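Local structure of lactaldehyde dehydrogenase (Methanocaldococcus jannaschii, 3PQA) at residues 267-278 with 367-375; 316-327 with 345-353. The protein oxidises lactaldehyde to lactate with NAD(+), which it prefers to NADP, in the biosynthesis of coenzyme F420, and works as a homotetramer. All coordinates share one frame; numbering follows the deposited sequence.

Contact 1: residues 267-278 with 367-375; sequences SFIYAGQVCISV and TETFAPVIP
Phe370 lies flat against the backbone of Gln273 and Val274, the pair of residues leading into Cys275, and this aromatic contact dominates the active-site end of the interface. The CA of Gln273 stands over the ring face, 3.9 Å from the ring centroid and 22° off its normal, a CH-pi contact, while Val274 N lies above the same face nearer the rim. A chi1 of -114°, far from the usual staggered values, sets the ring against this peptide. Were the ring replaced by an alanine, the face against Gln273 CA and Val274 N would be gone, which is likely to open a gap beside the loop before Cys275.

Apolar contacts lie nearer the helix end. Phe268 CD1 is 3.6 Å from Pro372 CB, and Ile374 CD1 packs tightly against Ser267 at the end of helix 256-268, 3.5 Å from Ser267 CB; the hydroxyl of Ser267 is hydrogen-bonded to Leu263 O. Separately, Pro372 O meets the edge of the Phe268 ring, 3.5 Å from CE1.

Direct hydrogen bonds between the segments are absent, and water takes their place. Water 1 donates to Gly272 O at 2.6 Å and accepts from Ala371 N, water 2 joins Val274 O to Glu368 OE2, and water 3 joins Val278 O to Val373 O. Glu368 OE2 also accepts a hydrogen bond from Gly244 N. At Gly272, with its positive phi, a side chain would run into Ala371 O, so the close backbone approach depends on glycine.

Cys275 is, by similarity with other aldehyde dehydrogenases, an active-site residue. The chemistry implies that its loop is probably positioned in part by ring-on-peptide contact and water bridges, alongside the bond from Asn246 ND2 to Cys275 O.

Contact 2: residues 316-327 with 345-353; sequences PLISVEHAEWVE and KRDKALFYP
Ala349, at the tight turn between strands 346-347 and 350-357, fits against the start of helix 320-335 in the closely packed part of this contact. Its CB lies 3.8 Å from Val320 N, and its CA meets the CB of Ala323 at the same distance; two such small side chains let the turn come right up to the helix. The turn is type II', from Asp347 to Leu350. Leu317 N donates to Ala349 O at 2.9 Å.

Phe351 fills the inner side. Val326 CG1 sits over one ring face, 3.9 Å from the centroid, in a CH-pi contact, and Ala323 O approaches the ring edge near its plane. Leu317 CD1 closes on the Phe351 CB.

The outer side is polar and more open to solvent. Here Arg346 reaches across the helix, CG anti to its backbone N (chi1 -173°), then bends at chi3, so that the NE/NH2 edge of the guanidinium faces Glu327 OE1. This single oxygen, Glu327 OE1, receives both Arg346 NH2 at 3.2 Å and, more weakly, Arg346 NE at 3.1 Å; the carboxylate and guanidinium planes are 79° apart, so this salt bridge is not the flat two-oxygen pairing. The remaining nitrogen, Arg346 NH1, donates to Lys348 O at 2.9 Å, which ties the arginine back to its own turn. Glu324 lays its CG over the guanidinium face, and its carboxylate adds an opposite charge nearby without a bond.

Ser319 is the N-cap, its OG accepting from His322 N. The whole contact joins the first turns of helix 320-335 to the hairpin, while on the inner side Val326 and Phe351 both continue onto Val373 of strand 373-379.

In the fold
Contacts 1 and 2 lie about 12 Å apart between centres, on the same side of the chain's centre. Along the chain, residues 267-278 come first, then both segments of contact 2, and finally 367-375. Strands 350-357 and 373-379 are parallel neighbours in one mixed sheet, and helix 320-335 packs on both. Polar links join the contacts directly: Gln273 OE1 probably accepts from Ile318 N, and Phe370 O from His322 NE2. Contact 1 carries the putative active-site Cys275, whereas contact 2 lies away from the active site, so the helix-hairpin unit is connected to the loop of Cys275 in part by these bonds, by Pro372 packing on Phe351, and by the shared sheet.

Contact 1: residues 267-278 with 367-375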
loop_
_atom_site.group_PDB
_atom_site.type_symbol
_atom_site.label_atom_id
_atom_site.label_comp_id
_atom_site.label_asym_id
_atom_site.label_seq_id
_atom_site.Cartn_x
_atom_site.Cartn_y
_atom_site.Cartn_z
ATOM N N SER B 267 31.512 16.376 1.644
ATOM C CA SER B 267 32.307 17.283 0.826
ATOM C C SER B 267 33.317 16.569 -0.053
ATOM O O SER B 267 33.562 17.002 -1.187
ATOM C CB SER B 267 33.062 18.267 1.728
ATOM O OG SER B 267 32.154 19.165 2.326
ATOM N N PHE B 268 33.903 15.485 0.455
ATOM C CA PHE B 268 35.127 14.974 -0.167
ATOM C C PHE B 268 35.107 13.544 -0.681
ATOM O O PHE B 268 36.003 13.153 -1.424
ATOM C CB PHE B 268 36.342 15.262 0.723
ATOM C CG PHE B 268 36.516 16.734 1.028
ATOM C CD1 PHE B 268 36.708 17.654 -0.005
ATOM C CD2 PHE B 268 36.442 17.203 2.335
ATOM C CE1 PHE B 268 36.848 19.013 0.253
ATOM C CE2 PHE B 268 36.595 18.569 2.614
ATOM C CZ PHE B 268 36.796 19.477 1.558
ATOM N N ILE B 269 34.084 12.770 -0.326
ATOM C CA ILE B 269 33.859 11.483 -0.989
ATOM C C ILE B 269 33.889 11.650 -2.518
ATOM O O ILE B 269 33.283 12.578 -3.064
ATOM C CB ILE B 269 32.525 10.833 -0.526
ATOM C CG1 ILE B 269 32.708 10.166 0.840
ATOM C CG2 ILE B 269 31.981 9.812 -1.563
ATOM C CD1 ILE B 269 33.555 8.888 0.822
ATOM N N TYR B 270 34.596 10.727 -3.179
ATOM C CA TYR B 270 34.833 10.737 -4.632
ATOM C C TYR B 270 35.195 12.127 -5.174
ATOM O O TYR B 270 34.766 12.525 -6.258
ATOM C CB TYR B 270 33.679 10.054 -5.410
ATOM C CG TYR B 270 34.025 9.748 -6.869
ATOM C CD1 TYR B 270 35.248 9.160 -7.215
ATOM C CD2 TYR B 270 33.141 10.057 -7.891
ATOM C CE1 TYR B 270 35.565 8.882 -8.550
ATOM C CE2 TYR B 270 33.452 9.792 -9.232
ATOM C CZ TYR B 270 34.660 9.198 -9.551
ATOM O OH TYR B 270 34.966 8.948 -10.876
ATOM N N ALA B 271 36.024 12.845 -4.414
ATOM C CA ALA B 271 36.519 14.178 -4.815
ATOM C C ALA B 271 35.384 15.156 -5.139
ATOM O O ALA B 271 35.525 16.036 -5.984
ATOM C CB ALA B 271 37.510 14.054 -5.994
ATOM N N GLY B 272 34.233 14.977 -4.486
ATOM C CA GLY B 272 33.068 15.824 -4.722
ATOM C C GLY B 272 32.310 15.566 -6.024
ATOM O O GLY B 272 31.432 16.352 -6.398
ATOM N N GLN B 273 32.637 14.472 -6.719
ATOM C CA GLN B 273 31.996 14.164 -8.002
ATOM C C GLN B 273 30.754 13.295 -7.785
ATOM O O GLN B 273 30.604 12.233 -8.395
ATOM C CB GLN B 273 32.972 13.476 -8.961
ATOM C CG GLN B 273 34.253 14.264 -9.167
ATOM C CD GLN B 273 35.258 13.526 -10.025
ATOM O OE1 GLN B 273 35.518 13.924 -11.166
ATOM N NE2 GLN B 273 35.812 12.441 -9.501
ATOM N N VAL B 274 29.869 13.750 -6.898
ATOM C CA VAL B 274 28.609 13.040 -6.643
ATOM C C VAL B 274 27.462 14.032 -6.815
ATOM O O VAL B 274 27.586 15.201 -6.418
ATOM C CB VAL B 274 28.554 12.398 -5.225
ATOM C CG1 VAL B 274 27.454 11.326 -5.155
ATOM C CG2 VAL B 274 29.898 11.806 -4.818
ATOM N N CYS B 275 26.350 13.596 -7.409
ATOM C CA CYS B 275 25.251 14.536 -7.629
ATOM C C CYS B 275 24.745 15.127 -6.317
ATOM O O CYS B 275 24.208 16.224 -6.317
ATOM C CB CYS B 275 24.093 13.921 -8.394
ATOM S SG CYS B 275 23.430 12.504 -7.620
ATOM N N ILE B 276 24.910 14.389 -5.213
ATOM C CA ILE B 276 24.469 14.853 -3.884
ATOM C C ILE B 276 25.609 15.322 -2.948
ATOM O O ILE B 276 25.398 15.518 -1.743
ATOM C CB ILE B 276 23.559 13.808 -3.172
ATOM C CG1 ILE B 276 24.197 12.419 -3.176
ATOM C CG2 ILE B 276 22.171 13.786 -3.819
ATOM C CD1 ILE B 276 23.375 11.364 -2.431
ATOM N N SER B 277 26.802 15.508 -3.519
ATOM C CA SER B 277 27.936 16.119 -2.815
ATOM C C SER B 277 27.575 17.481 -2.238
ATOM O O SER B 277 26.712 18.196 -2.762
ATOM C CB SER B 277 29.134 16.315 -3.768
ATOM O OG SER B 277 29.657 15.073 -4.198
ATOM N N VAL B 278 28.217 17.819 -1.128
ATOM C CA VAL B 278 28.016 19.102 -0.481
ATOM C C VAL B 278 28.413 20.202 -1.474
ATOM O O VAL B 278 29.542 20.209 -1.983
ATOM C CB VAL B 278 28.885 19.201 0.798
ATOM C CG1 VAL B 278 28.923 20.647 1.361
ATOM C CG2 VAL B 278 28.393 18.188 1.858
ATOM N N THR B 367 26.973 27.402 -8.689
ATOM C CA THR B 367 27.672 26.567 -9.660
ATOM C C THR B 367 27.943 25.173 -9.110
ATOM O O THR B 367 28.597 25.019 -8.070
ATOM C CB THR B 367 29.007 27.234 -10.093
ATOM O OG1 THR B 367 28.753 28.565 -10.561
ATOM C CG2 THR B 367 29.710 26.430 -11.191
ATOM N N GLU B 368 27.441 24.155 -9.807
ATOM C CA GLU B 368 27.801 22.776 -9.485
ATOM C C GLU B 368 29.182 22.474 -10.062
ATOM O O GLU B 368 29.342 22.393 -11.288
ATOM C CB GLU B 368 26.768 21.779 -10.028
ATOM C CG GLU B 368 27.072 20.336 -9.637
ATOM C CD GLU B 368 26.051 19.323 -10.151
ATOM O OE1 GLU B 368 25.497 19.510 -11.256
ATOM O OE2 GLU B 368 25.816 18.329 -9.450
ATOM N N THR B 369 30.173 22.307 -9.189
ATOM C CA THR B 369 31.558 22.149 -9.646
ATOM C C THR B 369 31.982 20.679 -9.795
ATOM O O THR B 369 32.986 20.390 -10.427
ATOM C CB THR B 369 32.562 22.887 -8.724
ATOM O OG1 THR B 369 32.470 22.355 -7.403
ATOM C CG2 THR B 369 32.301 24.397 -8.702
ATOM N N PHE B 370 31.239 19.746 -9.202
ATOM C CA PHE B 370 31.659 18.336 -9.216
ATOM C C PHE B 370 33.144 18.244 -8.862
ATOM O O PHE B 370 33.967 17.712 -9.626
ATOM C CB PHE B 370 31.378 17.694 -10.584
ATOM C CG PHE B 370 30.340 16.603 -10.543
ATOM C CD1 PHE B 370 29.097 16.823 -9.947
ATOM C CD2 PHE B 370 30.608 15.360 -11.103
ATOM C CE1 PHE B 370 28.142 15.819 -9.911
ATOM C CE2 PHE B 370 29.655 14.347 -11.068
ATOM C CZ PHE B 370 28.427 14.578 -10.466
ATOM N N ALA B 371 33.491 18.821 -7.718
ATOM C CA ALA B 371 34.891 18.973 -7.329
ATOM C C ALA B 371 34.981 19.149 -5.823
ATOM O O ALA B 371 33.977 19.478 -5.176
ATOM C CB ALA B 371 35.497 20.176 -8.015
ATOM N N PRO B 372 36.186 18.950 -5.257
ATOM C CA PRO B 372 36.305 19.047 -3.800
ATOM C C PRO B 372 36.501 20.497 -3.353
ATOM O O PRO B 372 37.481 20.820 -2.685
ATOM C CB PRO B 372 37.544 18.203 -3.503
ATOM C CG PRO B 372 38.416 18.414 -4.738
ATOM C CD PRO B 372 37.445 18.494 -5.891
ATOM N N VAL B 373 35.560 21.351 -3.751
ATOM C CA VAL B 373 35.595 22.796 -3.509
ATOM C C VAL B 373 34.347 23.192 -2.714
ATOM O O VAL B 373 33.223 23.093 -3.227
ATOM C CB VAL B 373 35.623 23.602 -4.837
ATOM C CG1 VAL B 373 35.527 25.100 -4.570
ATOM C CG2 VAL B 373 36.870 23.265 -5.654
ATOM N N ILE B 374 34.559 23.650 -1.477
ATOM C CA ILE B 374 33.469 23.914 -0.543
ATOM C C ILE B 374 33.401 25.384 -0.117
ATOM O O ILE B 374 34.277 25.858 0.626
ATOM C CB ILE B 374 33.590 23.045 0.733
ATOM C CG1 ILE B 374 33.886 21.571 0.389
ATOM C CG2 ILE B 374 32.348 23.230 1.643
ATOM C CD1 ILE B 374 32.828 20.884 -0.527
ATOM N N PRO B 375 32.362 26.103 -0.579
ATOM C CA PRO B 375 32.084 27.445 -0.069
ATOM C C PRO B 375 31.321 27.360 1.245
ATOM O O PRO B 375 30.389 26.548 1.385
ATOM C CB PRO B 375 31.201 28.059 -1.145
ATOM C CG PRO B 375 30.460 26.856 -1.718
ATOM C CD PRO B 375 31.402 25.691 -1.625
HETATM O O HOH W 1 30.997 18.880 -5.775
HETATM O O HOH W 2 26.943 18.074 -7.031
HETATM O O HOH W 3 31.299 21.323 -4.060
#

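Contact 2: residues 316-327 with 345-353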
loop_
_atom_site.group_PDB
_atom_site.type_symbol
_atom_site.label_atom_id
_atom_site.label_comp_id
_atom_site.label_asym_id
_atom_site.label_seq_id
_atom_site.Cartn_x
_atom_site.Cartn_y
_atom_site.Cartn_z
ATOM N N PRO B 316 41.876 11.635 -8.093
ATOM C CA PRO B 316 41.773 12.730 -9.049
ATOM C C PRO B 316 40.335 12.992 -9.526
ATOM O O PRO B 316 39.451 12.132 -9.367
ATOM C CB PRO B 316 42.595 12.217 -10.224
ATOM C CG PRO B 316 42.335 10.729 -10.200
ATOM C CD PRO B 316 42.309 10.377 -8.735
ATOM N N LEU B 317 40.126 14.169 -10.106
ATOM C CA LEU B 317 38.928 14.444 -10.896
ATOM C C LEU B 317 38.986 13.648 -12.203
ATOM O O LEU B 317 40.044 13.147 -12.592
ATOM C CB LEU B 317 38.786 15.944 -11.164
ATOM C CG LEU B 317 38.671 16.829 -9.914
ATOM C CD1 LEU B 317 38.526 18.286 -10.313
ATOM C CD2 LEU B 317 37.484 16.389 -9.050
ATOM N N ILE B 318 37.846 13.534 -12.880
ATOM C CA ILE B 318 37.720 12.586 -13.987
ATOM C C ILE B 318 38.529 12.972 -15.229
ATOM O O ILE B 318 38.791 12.121 -16.079
ATOM C CB ILE B 318 36.242 12.361 -14.372
ATOM C CG1 ILE B 318 36.093 11.079 -15.211
ATOM C CG2 ILE B 318 35.697 13.593 -15.105
ATOM C CD1 ILE B 318 36.549 9.776 -14.501
ATOM N N SER B 319 38.909 14.244 -15.336
ATOM C CA SER B 319 39.683 14.725 -16.481
ATOM C C SER B 319 40.472 15.971 -16.118
ATOM O O SER B 319 40.090 16.715 -15.200
ATOM C CB SER B 319 38.763 15.035 -17.670
ATOM O OG SER B 319 38.053 16.248 -17.469
ATOM N N VAL B 320 41.573 16.195 -16.841
ATOM C CA VAL B 320 42.351 17.425 -16.707
ATOM C C VAL B 320 41.496 18.626 -17.110
ATOM O O VAL B 320 41.526 19.656 -16.437
ATOM C CB VAL B 320 43.644 17.382 -17.561
ATOM C CG1 VAL B 320 44.505 18.605 -17.292
ATOM C CG2 VAL B 320 44.423 16.135 -17.247
ATOM N N GLU B 321 40.733 18.473 -18.198
ATOM C CA GLU B 321 39.803 19.500 -18.697
ATOM C C GLU B 321 38.887 20.016 -17.581
ATOM O O GLU B 321 38.738 21.228 -17.387
ATOM C CB GLU B 321 38.944 18.952 -19.847
ATOM C CG GLU B 321 38.363 20.038 -20.761
ATOM C CD GLU B 321 37.130 19.605 -21.567
ATOM O OE1 GLU B 321 37.058 18.452 -22.057
ATOM O OE2 GLU B 321 36.225 20.449 -21.739
ATOM N N HIS B 322 38.284 19.089 -16.846
ATOM C CA HIS B 322 37.396 19.474 -15.773
ATOM C C HIS B 322 38.159 20.178 -14.654
ATOM O O HIS B 322 37.730 21.205 -14.162
ATOM C CB HIS B 322 36.620 18.271 -15.234
ATOM C CG HIS B 322 35.593 18.655 -14.230
ATOM N ND1 HIS B 322 34.592 19.552 -14.515
ATOM C CD2 HIS B 322 35.435 18.310 -12.933
ATOM C CE1 HIS B 322 33.862 19.746 -13.433
ATOM N NE2 HIS B 322 34.346 18.995 -12.465
ATOM N N ALA B 323 39.297 19.620 -14.278
ATOM C CA ALA B 323 40.138 20.192 -13.227
ATOM C C ALA B 323 40.554 21.636 -13.550
ATOM O O ALA B 323 40.563 22.494 -12.668
ATOM C CB ALA B 323 41.359 19.317 -13.003
ATOM N N GLU B 324 40.874 21.893 -14.819
ATOM C CA GLU B 324 41.272 23.228 -15.277
ATOM C C GLU B 324 40.100 24.191 -15.177
ATOM O O GLU B 324 40.255 25.330 -14.751
ATOM C CB GLU B 324 41.802 23.178 -16.720
ATOM C CG GLU B 324 43.125 22.427 -16.861
ATOM C CD GLU B 324 43.558 22.195 -18.313
ATOM O OE1 GLU B 324 42.690 22.133 -19.215
ATOM O OE2 GLU B 324 44.782 22.059 -18.539
ATOM N N TRP B 325 38.920 23.721 -15.572
ATOM C CA TRP B 325 37.716 24.508 -15.435
ATOM C C TRP B 325 37.460 24.843 -13.956
ATOM O O TRP B 325 37.168 25.989 -13.627
ATOM C CB TRP B 325 36.525 23.784 -16.057
ATOM C CG TRP B 325 35.230 24.491 -15.860
ATOM C CD1 TRP B 325 34.743 25.541 -16.590
ATOM C CD2 TRP B 325 34.243 24.204 -14.857
ATOM N NE1 TRP B 325 33.511 25.921 -16.104
ATOM C CE2 TRP B 325 33.181 25.116 -15.042
ATOM C CE3 TRP B 325 34.152 23.259 -13.827
ATOM C CZ2 TRP B 325 32.037 25.117 -14.224
ATOM C CZ3 TRP B 325 33.011 23.257 -13.016
ATOM C CH2 TRP B 325 31.972 24.179 -13.224
ATOM N N VAL B 326 37.592 23.849 -13.077
ATOM C CA VAL B 326 37.365 24.045 -11.633
ATOM C C VAL B 326 38.321 25.105 -11.072
ATOM O O VAL B 326 37.926 25.951 -10.272
ATOM C CB VAL B 326 37.501 22.723 -10.835
ATOM C CG1 VAL B 326 37.451 22.982 -9.328
ATOM C CG2 VAL B 326 36.385 21.755 -11.213
ATOM N N GLU B 327 39.574 25.031 -11.517
ATOM C CA GLU B 327 40.610 25.996 -11.169
ATOM C C GLU B 327 40.171 27.421 -11.499
ATOM O O GLU B 327 40.343 28.329 -10.687
ATOM C CB GLU B 327 41.886 25.643 -11.928
ATOM C CG GLU B 327 43.105 26.496 -11.628
ATOM C CD GLU B 327 44.358 25.896 -12.246
ATOM O OE1 GLU B 327 44.412 25.723 -13.487
ATOM O OE2 GLU B 327 45.289 25.581 -11.484
ATOM N N LYS B 345 44.643 24.219 -5.116
ATOM C CA LYS B 345 45.810 23.732 -5.853
ATOM C C LYS B 345 45.463 22.474 -6.657
ATOM O O LYS B 345 44.586 21.690 -6.262
ATOM C CB LYS B 345 46.993 23.475 -4.902
ATOM C CG LYS B 345 46.587 23.024 -3.505
ATOM C CD LYS B 345 47.697 23.220 -2.484
ATOM C CE LYS B 345 48.195 21.886 -1.949
ATOM N NZ LYS B 345 49.509 22.008 -1.271
ATOM N N ARG B 346 46.166 22.301 -7.775
ATOM C CA ARG B 346 45.882 21.273 -8.770
ATOM C C ARG B 346 47.205 20.626 -9.198
ATOM O O ARG B 346 48.219 21.308 -9.319
ATOM C CB ARG B 346 45.209 21.942 -9.980
ATOM C CG ARG B 346 44.684 21.015 -11.036
ATOM C CD ARG B 346 43.867 21.747 -12.104
ATOM N NE ARG B 346 44.634 22.656 -12.956
ATOM C CZ ARG B 346 45.392 22.292 -13.991
ATOM N NH1 ARG B 346 45.553 21.014 -14.317
ATOM N NH2 ARG B 346 46.020 23.223 -14.691
ATOM N N ASP B 347 47.193 19.316 -9.405
ATOM C CA ASP B 347 48.320 18.619 -10.013
ATOM C C ASP B 347 47.738 17.758 -11.121
ATOM O O ASP B 347 47.259 16.653 -10.859
ATOM C CB ASP B 347 49.024 17.748 -8.982
ATOM C CG ASP B 347 50.243 17.037 -9.544
ATOM O OD1 ASP B 347 50.564 17.192 -10.752
ATOM O OD2 ASP B 347 50.890 16.308 -8.764
ATOM N N LYS B 348 47.767 18.281 -12.346
ATOM C CA LYS B 348 47.010 17.721 -13.470
ATOM C C LYS B 348 45.529 17.614 -13.065
ATOM O O LYS B 348 44.917 18.620 -12.730
ATOM C CB LYS B 348 47.594 16.387 -13.947
ATOM C CG LYS B 348 49.034 16.494 -14.473
ATOM C CD LYS B 348 49.701 15.130 -14.507
ATOM C CE LYS B 348 49.921 14.610 -13.083
ATOM N NZ LYS B 348 50.425 13.213 -13.057
ATOM N N ALA B 349 44.967 16.411 -13.055
ATOM C CA ALA B 349 43.565 16.257 -12.667
ATOM C C ALA B 349 43.367 16.085 -11.152
ATOM O O ALA B 349 42.225 16.073 -10.666
ATOM C CB ALA B 349 42.918 15.112 -13.441
ATOM N N LEU B 350 44.467 15.949 -10.413
ATOM C CA LEU B 350 44.396 15.779 -8.966
ATOM C C LEU B 350 44.118 17.128 -8.294
ATOM O O LEU B 350 44.987 18.007 -8.225
ATOM C CB LEU B 350 45.660 15.106 -8.415
ATOM C CG LEU B 350 45.630 14.609 -6.964
ATOM C CD1 LEU B 350 44.558 13.526 -6.761
ATOM C CD2 LEU B 350 46.996 14.081 -6.528
ATOM N N PHE B 351 42.886 17.295 -7.822
ATOM C CA PHE B 351 42.465 18.559 -7.236
ATOM C C PHE B 351 42.385 18.436 -5.725
ATOM O O PHE B 351 41.677 17.571 -5.199
ATOM C CB PHE B 351 41.125 19.021 -7.815
ATOM C CG PHE B 351 40.977 20.515 -7.853
ATOM C CD1 PHE B 351 40.732 21.231 -6.687
ATOM C CD2 PHE B 351 41.118 21.207 -9.055
ATOM C CE1 PHE B 351 40.608 22.609 -6.707
ATOM C CE2 PHE B 351 41.018 22.596 -9.090
ATOM C CZ PHE B 351 40.754 23.302 -7.910
ATOM N N TYR B 352 43.095 19.317 -5.023
ATOM C CA TYR B 352 43.187 19.199 -3.571
ATOM C C TYR B 352 41.955 19.764 -2.866
ATOM O O TYR B 352 41.334 20.710 -3.366
ATOM C CB TYR B 352 44.496 19.843 -3.070
ATOM C CG TYR B 352 45.682 18.995 -3.463
ATOM C CD1 TYR B 352 46.166 19.008 -4.775
ATOM C CD2 TYR B 352 46.276 18.137 -2.547
ATOM C CE1 TYR B 352 47.225 18.195 -5.156
ATOM C CE2 TYR B 352 47.343 17.324 -2.912
ATOM C CZ TYR B 352 47.806 17.352 -4.222
ATOM O OH TYR B 352 48.866 16.556 -4.595
ATOM N N PRO B 353 41.582 19.165 -1.718
ATOM C CA PRO B 353 40.493 19.704 -0.902
ATOM C C PRO B 353 40.624 21.226 -0.752
ATOM O O PRO B 353 41.670 21.732 -0.315
ATOM C CB PRO B 353 40.672 18.967 0.424
ATOM C CG PRO B 353 41.124 17.603 -0.016
ATOM C CD PRO B 353 42.065 17.877 -1.184
#